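Local coordinates for protein beta-Ala-His dipeptidase (Homo sapiens, PDB 3DLJ) that hydrolyses Xaa-His dipeptides, above all carnosine and anserine, as a secreted, zinc-dependent metallopeptidase of the M20 family with two zinc ions per subunit, at residues 17-20 against 21-25; 38-41 against 42-45; 232-235 against 236-240; 316-319 against 320-324. All blocks are in the same frame, centred on the assembly; numbering follows the deposited sequence.

All four contacts are local, each within a single run of eight or nine residues, and they follow one another along the chain. Contact 1 joins helices 13-22 and 24-35; contact 2 lies in the next loop, before helix 46-65, with centres about 33 Å apart. Contact 3 follows strand 216-232 and contact 4 leads into strand 324-331, two strands of one mixed sheet, yet their centres are about 39 Å apart. Contacts 1 and 3, about 60 Å apart between centres, lie on opposite sides of the chain's centre. Contact 2 alone is beside the zinc site; the others are local structure of separate parts of the fold.

Contact 1 (17-20 against 21-25); sequences FQYI and DLHQD
The rings of Y19 and H23 lie face to face where helix 13-22 ends, their centroids 3.8 Å apart and their planes only 14° from parallel. The closest atoms are Y19 CE1 and H23 CE1, at 3.3 Å, while H23 ND1 sits over the middle of the phenol ring. Y19 reaches this place because CG is anti to its own nitrogen (chi1 -174°), which swings the ring out from the side of the helix, where the H23 imidazole can lie against it; H23 turns the other way, with CG anti to the carbonyl carbon (chi1 -68°).

The imidazole is also tied by its edge. H23 ND1 donates to Y19 O at 3.0 Å, with the oxygen in the ring plane, and H23 N reaches the same Y19 O at 2.8 Å. One carbonyl thus takes two hydrogens from one residue, and ring rotation is fixed by both the bond and the stack. A leucine in place of Y19 would probably leave the imidazole without its flat partner, held by the backbone oxygen but freer to tilt.

Q24 folds its amide back so that NE2 meets D21 O at 2.9 Å, in the carbonyl plane and on a lone pair. The D21 carboxylate, for its part, forms a salt bridge with K472 of helix 464-482. Y19 also packs on A157 and A160 of helix 141-160. This is an i to i+4 aromatic stack at a helix C-terminus, with H23 both leaving helix 13-22 and standing at the N-cap position of helix 24-35.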
loop_
_atom_site.group_PDB
_atom_site.type_symbol
_atom_site.label_atom_id
_atom_site.label_comp_id
_atom_site.label_asym_id
_atom_site.label_seq_id
_atom_site.Cartn_x
_atom_site.Cartn_y
_atom_site.Cartn_z
ATOM N N PHE A 17 -6.875 -27.487 -5.466
ATOM C CA PHE A 17 -5.409 -27.328 -5.447
ATOM C C PHE A 17 -4.767 -27.910 -6.702
ATOM O O PHE A 17 -3.867 -27.290 -7.275
ATOM C CB PHE A 17 -4.798 -27.996 -4.204
ATOM C CG PHE A 17 -4.927 -27.188 -2.922
ATOM C CD1 PHE A 17 -5.885 -26.181 -2.783
ATOM C CD2 PHE A 17 -4.090 -27.458 -1.839
ATOM C CE1 PHE A 17 -6.006 -25.462 -1.601
ATOM C CE2 PHE A 17 -4.199 -26.730 -0.651
ATOM C CZ PHE A 17 -5.164 -25.740 -0.531
ATOM N N GLN A 18 -5.218 -29.101 -7.107
ATOM C CA GLN A 18 -4.786 -29.731 -8.353
ATOM C C GLN A 18 -5.038 -28.792 -9.531
ATOM O O GLN A 18 -4.156 -28.603 -10.350
ATOM C CB GLN A 18 -5.518 -31.063 -8.623
ATOM C CG GLN A 18 -5.309 -32.186 -7.624
ATOM C CD GLN A 18 -6.282 -33.392 -7.846
ATOM O OE1 GLN A 18 -6.788 -33.631 -8.972
ATOM N NE2 GLN A 18 -6.526 -34.147 -6.780
ATOM N N TYR A 19 -6.252 -28.239 -9.616
ATOM C CA TYR A 19 -6.650 -27.274 -10.670
ATOM C C TYR A 19 -5.681 -26.086 -10.735
ATOM O O TYR A 19 -5.150 -25.756 -11.794
ATOM C CB TYR A 19 -8.110 -26.795 -10.465
ATOM C CG TYR A 19 -8.655 -25.905 -11.568
ATOM C CD1 TYR A 19 -9.460 -26.419 -12.596
ATOM C CD2 TYR A 19 -8.351 -24.545 -11.590
ATOM C CE1 TYR A 19 -9.960 -25.577 -13.622
ATOM C CE2 TYR A 19 -8.820 -23.719 -12.584
ATOM C CZ TYR A 19 -9.619 -24.227 -13.600
ATOM O OH TYR A 19 -10.048 -23.330 -14.565
ATOM N N ILE A 20 -5.450 -25.459 -9.591
ATOM C CA ILE A 20 -4.529 -24.323 -9.481
ATOM C C ILE A 20 -3.112 -24.674 -10.004
ATOM O O ILE A 20 -2.550 -23.909 -10.777
ATOM C CB ILE A 20 -4.529 -23.713 -8.036
ATOM C CG1 ILE A 20 -5.894 -23.080 -7.714
ATOM C CG2 ILE A 20 -3.443 -22.666 -7.892
ATOM C CD1 ILE A 20 -6.259 -22.950 -6.171
ATOM N N ASP A 21 -2.567 -25.840 -9.625
ATOM C CA ASP A 21 -1.260 -26.294 -10.150
ATOM C C ASP A 21 -1.247 -26.548 -11.643
ATOM O O ASP A 21 -0.279 -26.184 -12.303
ATOM C CB ASP A 21 -0.744 -27.552 -9.441
ATOM C CG ASP A 21 -0.211 -27.278 -8.037
ATOM O OD1 ASP A 21 0.318 -26.165 -7.726
ATOM O OD2 ASP A 21 -0.329 -28.218 -7.235
ATOM N N LEU A 22 -2.294 -27.184 -12.176
ATOM C CA LEU A 22 -2.443 -27.359 -13.643
ATOM C C LEU A 22 -2.682 -26.063 -14.434
ATOM O O LEU A 22 -2.283 -25.978 -15.593
ATOM C CB LEU A 22 -3.572 -28.336 -13.974
ATOM C CG LEU A 22 -3.375 -29.825 -13.610
ATOM C CD1 LEU A 22 -4.709 -30.606 -13.578
ATOM C CD2 LEU A 22 -2.346 -30.488 -14.562
ATOM N N HIS A 23 -3.362 -25.073 -13.848
ATOM C CA HIS A 23 -3.685 -23.842 -14.608
ATOM C C HIS A 23 -2.775 -22.679 -14.297
ATOM O O HIS A 23 -3.067 -21.550 -14.682
ATOM C CB HIS A 23 -5.153 -23.451 -14.424
ATOM C CG HIS A 23 -6.087 -24.419 -15.069
ATOM N ND1 HIS A 23 -6.392 -25.650 -14.506
ATOM C CD2 HIS A 23 -6.727 -24.378 -16.260
ATOM C CE1 HIS A 23 -7.196 -26.308 -15.319
ATOM N NE2 HIS A 23 -7.417 -25.560 -16.385
ATOM N N GLN A 24 -1.667 -22.952 -13.611
ATOM C CA GLN A 24 -0.778 -21.883 -13.149
ATOM C C GLN A 24 -0.185 -20.999 -14.254
ATOM O O GLN A 24 -0.016 -19.789 -14.052
ATOM C CB GLN A 24 0.323 -22.415 -12.217
ATOM C CG GLN A 24 1.369 -23.307 -12.851
ATOM C CD GLN A 24 2.400 -23.781 -11.824
ATOM O OE1 GLN A 24 3.304 -23.036 -11.435
ATOM N NE2 GLN A 24 2.248 -25.007 -11.366
ATOM N N ASP A 25 0.144 -21.592 -15.398
ATOM C CA ASP A 25 0.743 -20.841 -16.509
ATOM C C ASP A 25 -0.279 -19.905 -17.137
ATOM O O ASP A 25 0.077 -18.807 -17.585
ATOM C CB ASP A 25 1.331 -21.777 -17.567
ATOM C CG ASP A 25 2.648 -22.436 -17.116
ATOM O OD1 ASP A 25 3.247 -22.025 -16.103
ATOM O OD2 ASP A 25 3.090 -23.376 -17.795
#

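Contact 2 (38-41 against 42-45); sequences ESDS and VQPV
D40 bends its carboxylate over the chain that follows and takes three hydrogen bonds from V42 and Q43. OD1 holds two backbone donors: V42 N at 3.0 Å, met nearly head-on, which makes an Asx turn, and Q43 N at 3.2 Å, which extends it from above the carboxylate plane with a straighter N-H line (168°). Q43 NE2 lies 2.8 Å from D40 OD2, on the syn side but tilted out of the carboxylate plane, with amide and carboxylate planes 56° apart. D40 CG is anti to the backbone nitrogen (chi1 178°), bringing both oxygens round toward V42 and Q43. This buried carboxylate is the tight part.

The other side is looser: a water bridges the two backbones, giving a hydrogen to D40 O and another to Q43 O, each at 2.6 Å. V42 is exposed; its CB comes near D40 OD1 and its side chain lies against P115.

S41 faces inward instead, its OG hydrogen-bonded to D112, probably an active-site residue, and its side chain touching the zinc ligand E178. The turn lies in the loop between helices 24-35 and 46-65, with D40 resting on F48 and S41 on L52 of the latter.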
loop_
_atom_site.group_PDB
_atom_site.type_symbol
_atom_site.label_atom_id
_atom_site.label_comp_id
_atom_site.label_asym_id
_atom_site.label_seq_id
_atom_site.Cartn_x
_atom_site.Cartn_y
_atom_site.Cartn_z
ATOM N N GLU A 38 -1.810 -0.211 -18.775
ATOM C CA GLU A 38 -1.063 0.791 -18.031
ATOM C C GLU A 38 -1.978 1.685 -17.200
ATOM O O GLU A 38 -2.139 2.882 -17.481
ATOM C CB GLU A 38 -0.176 1.564 -18.997
ATOM C CG GLU A 38 0.732 0.586 -19.740
ATOM C CD GLU A 38 1.774 1.260 -20.614
ATOM O OE1 GLU A 38 2.017 2.478 -20.430
ATOM O OE2 GLU A 38 2.366 0.562 -21.471
ATOM N N SER A 39 -2.557 1.079 -16.153
ATOM C CA SER A 39 -3.634 1.689 -15.347
ATOM C C SER A 39 -3.128 2.694 -14.300
ATOM O O SER A 39 -3.480 2.651 -13.118
ATOM C CB SER A 39 -4.492 0.596 -14.704
ATOM O OG SER A 39 -3.681 -0.372 -14.056
ATOM N N ASP A 40 -2.326 3.630 -14.778
ATOM C CA ASP A 40 -1.633 4.604 -13.929
ATOM C C ASP A 40 -2.627 5.714 -13.505
ATOM O O ASP A 40 -3.090 6.503 -14.344
ATOM C CB ASP A 40 -0.444 5.121 -14.747
ATOM C CG ASP A 40 0.381 6.185 -14.046
ATOM O OD1 ASP A 40 -0.104 6.841 -13.113
ATOM O OD2 ASP A 40 1.540 6.381 -14.487
ATOM N N SER A 41 -2.968 5.753 -12.215
ATOM C CA SER A 41 -3.929 6.730 -11.673
ATOM C C SER A 41 -3.304 8.047 -11.210
ATOM O O SER A 41 -4.024 8.993 -10.899
ATOM C CB SER A 41 -4.686 6.135 -10.493
ATOM O OG SER A 41 -3.785 5.816 -9.438
ATOM N N VAL A 42 -1.976 8.091 -11.140
ATOM C CA VAL A 42 -1.269 9.185 -10.476
ATOM C C VAL A 42 -0.962 10.308 -11.487
ATOM O O VAL A 42 -0.994 11.482 -11.128
ATOM C CB VAL A 42 0.012 8.661 -9.716
ATOM C CG1 VAL A 42 0.931 9.801 -9.256
ATOM C CG2 VAL A 42 -0.375 7.793 -8.526
ATOM N N GLN A 43 -0.678 9.935 -12.739
ATOM C CA GLN A 43 -0.465 10.887 -13.821
ATOM C C GLN A 43 -1.800 11.426 -14.355
ATOM O O GLN A 43 -2.667 10.650 -14.789
ATOM C CB GLN A 43 0.421 10.307 -14.948
ATOM C CG GLN A 43 1.861 9.933 -14.485
ATOM C CD GLN A 43 2.802 9.548 -15.641
ATOM O OE1 GLN A 43 3.235 10.403 -16.432
ATOM N NE2 GLN A 43 3.121 8.254 -15.741
ATOM N N PRO A 44 -1.967 12.769 -14.313
ATOM C CA PRO A 44 -3.147 13.445 -14.855
ATOM C C PRO A 44 -3.041 13.569 -16.376
ATOM O O PRO A 44 -3.022 14.688 -16.913
ATOM C CB PRO A 44 -3.087 14.829 -14.201
ATOM C CG PRO A 44 -1.593 15.073 -13.966
ATOM C CD PRO A 44 -0.973 13.718 -13.755
ATOM N N VAL A 45 -2.937 12.423 -17.049
ATOM C CA VAL A 45 -2.639 12.351 -18.484
ATOM C C VAL A 45 -3.745 11.504 -19.112
ATOM O O VAL A 45 -3.921 10.357 -18.721
ATOM C CB VAL A 45 -1.257 11.675 -18.739
ATOM C CG1 VAL A 45 -0.979 11.530 -20.226
ATOM C CG2 VAL A 45 -0.124 12.442 -18.043
HETATM O O HOH W 1 -4.345 8.709 -14.857
#

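Contact 3 (232-235 against 236-240); sequences KCRD and QDFHS
The R234 guanidinium lies between the F238 ring, on which it stacks, and the amide oxygen of Q236. One face rests on the F238 ring: the planes are 10° apart, R234 CZ is 3.7 Å from the ring centroid, and the closest atom, F238 CE2, lies 3.2 Å from CZ. The offset toward the ring's rim still leaves a cation-pi contact over the face. Against the opposite face comes Q236 OE1, 3.4 Å from R234 CZ; the Q236 chain runs alongside that of R234, pointing the same way.

The edge of the same group is taken up by backbone. R234 NE donates to Q236 O at 2.9 Å in a nearly straight bond (173°), and R234 NH2 to D237 O at 2.9 Å, both oxygens in the guanidinium plane, though the donors stand above both carbonyl planes. The bonds pin the short link from strand 216-232 to strand 238-239, the latter paired antiparallel with strand 342-343, where F238 bonds I343 through the backbone. With two edge bonds and a ring against one face, the group is held flat against the ring and kept from turning.

C233 SG approaches the F238 ring obliquely, 4.0 Å from CZ, and F243 meets that ring edge-to-face. Within 232-235, K232 NZ forms a salt bridge with D235 OD2 at 3.3 Å.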
loop_
_atom_site.group_PDB
_atom_site.type_symbol
_atom_site.label_atom_id
_atom_site.label_comp_id
_atom_site.label_asym_id
_atom_site.label_seq_id
_atom_site.Cartn_x
_atom_site.Cartn_y
_atom_site.Cartn_z
ATOM N N LYS A 232 9.613 30.210 -1.206
ATOM C CA LYS A 232 9.426 30.984 -2.433
ATOM C C LYS A 232 10.083 32.354 -2.353
ATOM O O LYS A 232 9.845 33.109 -1.416
ATOM C CB LYS A 232 7.938 31.135 -2.750
ATOM C CG LYS A 232 7.695 32.026 -3.952
ATOM C CD LYS A 232 6.247 32.217 -4.308
ATOM C CE LYS A 232 6.090 33.522 -5.121
ATOM N NZ LYS A 232 4.918 33.473 -6.039
ATOM N N CYS A 233 10.920 32.644 -3.350
ATOM C CA CYS A 233 11.472 33.983 -3.601
ATOM C C CYS A 233 10.577 34.697 -4.632
ATOM O O CYS A 233 9.730 35.522 -4.291
ATOM C CB CYS A 233 12.933 33.859 -4.106
ATOM S SG CYS A 233 13.862 35.441 -4.347
ATOM N N ARG A 234 10.749 34.346 -5.898
ATOM C CA ARG A 234 9.828 34.747 -6.936
ATOM C C ARG A 234 9.658 33.468 -7.700
ATOM O O ARG A 234 10.315 32.479 -7.386
ATOM C CB ARG A 234 10.430 35.824 -7.826
ATOM C CG ARG A 234 11.774 35.423 -8.411
ATOM C CD ARG A 234 12.296 36.446 -9.406
ATOM N NE ARG A 234 13.195 35.776 -10.339
ATOM C CZ ARG A 234 14.049 36.389 -11.146
ATOM N NH1 ARG A 234 14.139 37.714 -11.135
ATOM N NH2 ARG A 234 14.825 35.670 -11.955
ATOM N N ASP A 235 8.778 33.481 -8.686
ATOM C CA ASP A 235 8.472 32.305 -9.474
ATOM C C ASP A 235 9.595 31.972 -10.453
ATOM O O ASP A 235 9.862 30.809 -10.690
ATOM C CB ASP A 235 7.161 32.519 -10.258
ATOM C CG ASP A 235 5.912 32.187 -9.440
ATOM O OD1 ASP A 235 4.832 32.643 -9.855
ATOM O OD2 ASP A 235 5.997 31.474 -8.409
ATOM N N GLN A 236 10.233 32.989 -11.022
ATOM C CA GLN A 236 11.294 32.769 -12.007
ATOM C C GLN A 236 12.620 32.370 -11.309
ATOM O O GLN A 236 12.976 32.917 -10.259
ATOM C CB GLN A 236 11.460 34.021 -12.881
ATOM C CG GLN A 236 12.237 33.847 -14.179
ATOM C CD GLN A 236 12.437 35.154 -14.915
ATOM O OE1 GLN A 236 12.797 36.183 -14.314
ATOM N NE2 GLN A 236 12.213 35.130 -16.232
ATOM N N ASP A 237 13.325 31.398 -11.892
ATOM C CA ASP A 237 14.634 30.983 -11.408
ATOM C C ASP A 237 15.662 32.030 -11.789
ATOM O O ASP A 237 15.376 32.910 -12.615
ATOM C CB ASP A 237 15.070 29.657 -12.052
ATOM C CG ASP A 237 14.213 28.498 -11.672
ATOM O OD1 ASP A 237 13.446 28.558 -10.698
ATOM O OD2 ASP A 237 14.321 27.480 -12.362
ATOM N N PHE A 238 16.856 31.922 -11.205
ATOM C CA PHE A 238 17.963 32.824 -11.519
ATOM C C PHE A 238 19.146 32.043 -12.087
ATOM O O PHE A 238 19.370 30.872 -11.736
ATOM C CB PHE A 238 18.466 33.582 -10.265
ATOM C CG PHE A 238 17.385 34.312 -9.484
ATOM C CD1 PHE A 238 16.540 33.625 -8.607
ATOM C CD2 PHE A 238 17.258 35.690 -9.578
ATOM C CE1 PHE A 238 15.565 34.300 -7.858
ATOM C CE2 PHE A 238 16.308 36.368 -8.834
ATOM C CZ PHE A 238 15.445 35.664 -7.983
ATOM N N HIS A 239 19.919 32.717 -12.937
ATOM C CA HIS A 239 21.218 32.220 -13.382
ATOM C C HIS A 239 22.122 32.273 -12.143
ATOM O O HIS A 239 22.224 33.302 -11.501
ATOM C CB HIS A 239 21.766 33.136 -14.472
ATOM C CG HIS A 239 23.068 32.686 -15.059
ATOM N ND1 HIS A 239 24.182 32.419 -14.295
ATOM C CD2 HIS A 239 23.447 32.502 -16.345
ATOM C CE1 HIS A 239 25.178 32.053 -15.078
ATOM N NE2 HIS A 239 24.761 32.104 -16.327
ATOM N N SER A 240 22.779 31.170 -11.810
ATOM C CA SER A 240 23.448 31.078 -10.505
ATOM C C SER A 240 24.743 31.865 -10.437
ATOM O O SER A 240 25.292 32.063 -9.362
ATOM C CB SER A 240 23.643 29.629 -10.070
ATOM O OG SER A 240 24.813 29.093 -10.632
#

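Contact 4 (316-319 against 320-324); sequences LMHL and WRYPS
M317 O is the acceptor that ties W320, R321 and Y322 to the end of helix 312-320. R321 N gives it a bond of 2.8 Å and Y322 N one of 2.9 Å, so the carbonyl still has two good donors; W320 N adds a weak third. W320 N also makes a weak bond to L316 O. The next carbonyl is served by solvent: a water donates to H318 O at 2.8 Å and to P323 O, bridging the helix end to the departing chain.

The side-chain donors find partners elsewhere in the chain. R321 forms a salt bridge through NE with E284, while its NH2 bonds V278 O. Y322 O is taken by R222. H318 ND1 is bonded to E314 O one turn back, which helps fix the imidazole as Y322 stacks on one of its faces, centroids 4.3 Å apart and planes 26° off parallel; Y322 CD1 stands over the middle of that ring.

The apolar part centres on W320. With CG anti to the carbonyl carbon (chi1 -61°), the indole lies beside L316, whose CD2 makes a CH-pi contact over the six-membered ring, 3.7 Å from W320 CZ2. L316 O sits over the same indole, 3.2 Å from W320 CG. Cut back to alanine, W320 would probably leave a gap beside L316 and its methyl group without the indole face.

M317 and R321 pack on Y288 of helix 282-289, W320 touches I423 and R424 of strand 421-425, and the chain passes from helix 312-320 into strand 324-331.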
loop_
_atom_site.group_PDB
_atom_site.type_symbol
_atom_site.label_atom_id
_atom_site.label_comp_id
_atom_site.label_asym_id
_atom_site.label_seq_id
_atom_site.Cartn_x
_atom_site.Cartn_y
_atom_site.Cartn_z
ATOM N N LEU A 316 12.218 -4.390 14.217
ATOM C CA LEU A 316 10.773 -4.577 14.056
ATOM C C LEU A 316 9.960 -3.496 14.753
ATOM O O LEU A 316 8.996 -2.975 14.172
ATOM C CB LEU A 316 10.349 -5.968 14.540
ATOM C CG LEU A 316 10.780 -7.148 13.660
ATOM C CD1 LEU A 316 10.255 -8.431 14.256
ATOM C CD2 LEU A 316 10.278 -6.975 12.250
ATOM N N MET A 317 10.367 -3.147 15.977
ATOM C CA MET A 317 9.744 -2.061 16.724
ATOM C C MET A 317 9.860 -0.705 16.028
ATOM O O MET A 317 8.904 0.094 16.042
ATOM C CB MET A 317 10.320 -1.957 18.130
ATOM C CG MET A 317 9.938 -3.097 19.058
ATOM S SD MET A 317 10.492 -2.717 20.725
ATOM C CE MET A 317 10.475 -4.372 21.461
ATOM N N HIS A 318 11.012 -0.439 15.420
ATOM C CA HIS A 318 11.180 0.830 14.712
ATOM C C HIS A 318 10.349 0.953 13.429
ATOM O O HIS A 318 9.981 2.051 13.017
ATOM C CB HIS A 318 12.662 1.200 14.549
ATOM C CG HIS A 318 13.215 1.832 15.784
ATOM N ND1 HIS A 318 13.698 1.095 16.845
ATOM C CD2 HIS A 318 13.270 3.128 16.171
ATOM C CE1 HIS A 318 14.054 1.910 17.820
ATOM N NE2 HIS A 318 13.800 3.150 17.438
ATOM N N LEU A 319 10.027 -0.204 12.863
ATOM C CA LEU A 319 9.095 -0.361 11.757
ATOM C C LEU A 319 7.620 -0.289 12.173
ATOM O O LEU A 319 6.778 0.256 11.435
ATOM C CB LEU A 319 9.339 -1.732 11.104
ATOM C CG LEU A 319 10.571 -1.961 10.235
ATOM C CD1 LEU A 319 10.468 -3.306 9.508
ATOM C CD2 LEU A 319 10.726 -0.788 9.221
ATOM N N TRP A 320 7.301 -0.836 13.341
ATOM C CA TRP A 320 5.903 -1.065 13.688
ATOM C C TRP A 320 5.308 -0.149 14.749
ATOM O O TRP A 320 4.120 0.152 14.707
ATOM C CB TRP A 320 5.687 -2.514 14.123
ATOM C CG TRP A 320 6.002 -3.559 13.085
ATOM C CD1 TRP A 320 6.225 -3.368 11.733
ATOM C CD2 TRP A 320 6.092 -4.966 13.310
ATOM N NE1 TRP A 320 6.469 -4.566 11.124
ATOM C CE2 TRP A 320 6.397 -5.567 12.067
ATOM C CE3 TRP A 320 5.943 -5.787 14.454
ATOM C CZ2 TRP A 320 6.557 -6.949 11.927
ATOM C CZ3 TRP A 320 6.110 -7.154 14.320
ATOM C CH2 TRP A 320 6.416 -7.724 13.061
ATOM N N ARG A 321 6.125 0.262 15.707
ATOM C CA ARG A 321 5.597 0.887 16.926
ATOM C C ARG A 321 6.353 2.139 17.396
ATOM O O ARG A 321 6.013 2.743 18.418
ATOM C CB ARG A 321 5.430 -0.164 18.048
ATOM C CG ARG A 321 6.723 -0.788 18.590
ATOM C CD ARG A 321 7.334 0.074 19.718
ATOM N NE ARG A 321 6.475 0.139 20.906
ATOM C CZ ARG A 321 6.405 1.176 21.747
ATOM N NH1 ARG A 321 7.120 2.276 21.538
ATOM N NH2 ARG A 321 5.605 1.130 22.802
ATOM N N TYR A 322 7.374 2.523 16.632
ATOM C CA TYR A 322 8.002 3.831 16.792
ATOM C C TYR A 322 7.724 4.696 15.552
ATOM O O TYR A 322 7.612 4.179 14.447
ATOM C CB TYR A 322 9.504 3.701 17.031
ATOM C CG TYR A 322 9.904 3.146 18.387
ATOM C CD1 TYR A 322 10.526 1.905 18.487
ATOM C CD2 TYR A 322 9.703 3.870 19.561
ATOM C CE1 TYR A 322 10.932 1.390 19.699
ATOM C CE2 TYR A 322 10.104 3.362 20.777
ATOM C CZ TYR A 322 10.714 2.111 20.842
ATOM O OH TYR A 322 11.131 1.573 22.052
ATOM N N PRO A 323 7.594 6.030 15.737
ATOM C CA PRO A 323 7.410 6.889 14.574
ATOM C C PRO A 323 8.703 6.959 13.745
ATOM O O PRO A 323 9.780 6.648 14.242
ATOM C CB PRO A 323 7.082 8.251 15.206
ATOM C CG PRO A 323 7.724 8.217 16.512
ATOM C CD PRO A 323 7.626 6.804 16.990
ATOM N N SER A 324 8.597 7.336 12.480
ATOM C CA SER A 324 9.765 7.431 11.640
ATOM C C SER A 324 9.585 8.628 10.715
ATOM O O SER A 324 8.441 9.000 10.387
ATOM C CB SER A 324 9.958 6.135 10.841
ATOM O OG SER A 324 8.993 6.018 9.809
HETATM O O HOH W 2 11.026 4.444 14.113
#